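Local structure of beta sliding clamp (Bartonella birtlesii LL-WM9, 6PTR) at residues 43-47 / 48-52. The protein probably encircles DNA as a ring-shaped head-to-tail homodimer, tethering DNA polymerases and other proteins to it for processive replication. Sequence-based numbering, arbitrary orientation.
Sequences IDAEN and GSVQL
With CG2 of Ile43 and CG1 of Val50 each trans to its own backbone N (chi1 of Val50 169°), the two methyls meet 4.0 Å apart across an antiparallel beta hairpin, strands 40-46 and 49-55 joined by a type I' turn. Ile43 and Val50 run side by side in the same direction, and Ile43 uses its other branch, CG1, to touch Leu52 CD2 at 3.9 Å. Val50 divides its methyls between two residues of strand 40-46: CG1 meets Ile43 diagonally, and CG2 packs on CB of Ala45, its non-hydrogen-bonded partner. This apolar face is buried in the N-terminal domain, where Leu52 also rests on Phe18 and Val25 of helix 15-26 while Ala45 and Val50 reach Ile11. Asp44, Glu46, Ser49 and Gln51 occupy the other face; the carboxylate of Asp44 leads away from strand 49-55, and its OD2 forms a salt bridge with Lys123.

Two hydrogen-bonded pairs hold the backbones in register. Between Asp44 and Gln51, the bond from Gln51 N to Asp44 O is 2.8 Å long and nearly straight, at 170°. Asn47 and Gly48 form the turn, both with positive phi, between Glu46 and Ser49. There the two reciprocal bonds differ: Glu46 N lies almost on the extended C=O line of Ser49, whereas Ser49 N approaches Glu46 O at 3.0 Å from 48° above the carbonyl plane.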
# COMPACT_ATOMS: atom_id res chain seq x y z
N ILE C 43 1.54 25.38 -17.02
CA ILE C 43 2.07 24.90 -18.29
C ILE C 43 2.36 26.14 -19.11
O ILE C 43 1.45 26.93 -19.36
CB ILE C 43 1.08 24.00 -19.04
CG1 ILE C 43 0.62 22.84 -18.17
CG2 ILE C 43 1.72 23.48 -20.36
CD1 ILE C 43 -0.38 21.94 -18.87
N ASP C 44 3.62 26.32 -19.54
CA ASP C 44 4.01 27.54 -20.25
C ASP C 44 4.75 27.12 -21.51
O ASP C 44 5.84 26.56 -21.42
CB ASP C 44 4.88 28.44 -19.37
CG ASP C 44 4.77 29.91 -19.74
OD1 ASP C 44 4.56 30.22 -20.92
OD2 ASP C 44 4.93 30.76 -18.84
N ALA C 45 4.15 27.41 -22.67
CA ALA C 45 4.68 26.98 -23.96
C ALA C 45 5.13 28.20 -24.76
O ALA C 45 4.32 29.05 -25.11
CB ALA C 45 3.62 26.20 -24.73
N GLU C 46 6.43 28.28 -25.03
CA GLU C 46 6.95 29.41 -25.80
C GLU C 46 8.30 29.00 -26.36
O GLU C 46 9.02 28.22 -25.73
CB GLU C 46 7.09 30.65 -24.90
CG GLU C 46 7.01 31.97 -25.59
CD GLU C 46 7.23 33.09 -24.61
OE1 GLU C 46 7.38 34.25 -25.05
OE2 GLU C 46 7.27 32.81 -23.39
N ASN C 47 8.61 29.50 -27.56
CA ASN C 47 9.96 29.40 -28.13
C ASN C 47 10.50 27.97 -28.14
O ASN C 47 11.62 27.69 -27.72
CB ASN C 47 10.92 30.32 -27.38
CG ASN C 47 10.50 31.77 -27.43
OD1 ASN C 47 10.00 32.26 -28.44
ND2 ASN C 47 10.68 32.47 -26.31
N GLY C 48 9.68 27.06 -28.65
CA GLY C 48 10.09 25.66 -28.79
C GLY C 48 10.25 24.91 -27.48
O GLY C 48 10.89 23.86 -27.47
N SER C 49 9.69 25.41 -26.39
CA SER C 49 9.88 24.74 -25.10
C SER C 49 8.60 24.81 -24.29
O SER C 49 7.90 25.82 -24.33
CB SER C 49 11.06 25.38 -24.35
OG SER C 49 11.18 24.82 -23.04
N VAL C 50 8.30 23.74 -23.57
CA VAL C 50 7.21 23.71 -22.61
C VAL C 50 7.83 23.60 -21.23
O VAL C 50 8.69 22.73 -21.01
CB VAL C 50 6.25 22.53 -22.86
CG1 VAL C 50 5.28 22.37 -21.70
CG2 VAL C 50 5.51 22.75 -24.17
N GLN C 51 7.44 24.50 -20.34
CA GLN C 51 7.89 24.46 -18.96
C GLN C 51 6.70 24.11 -18.08
O GLN C 51 5.62 24.69 -18.24
CB GLN C 51 8.49 25.79 -18.51
CG GLN C 51 9.10 25.69 -17.11
CD GLN C 51 9.52 27.03 -16.56
OE1 GLN C 51 10.69 27.39 -16.63
NE2 GLN C 51 8.57 27.76 -15.99
N LEU C 52 6.90 23.16 -17.17
CA LEU C 52 5.95 22.84 -16.12
C LEU C 52 6.47 23.42 -14.81
O LEU C 52 7.65 23.28 -14.52
CB LEU C 52 5.77 21.32 -15.97
CG LEU C 52 5.39 20.60 -17.27
CD1 LEU C 52 5.27 19.10 -17.05
CD2 LEU C 52 4.10 21.19 -17.86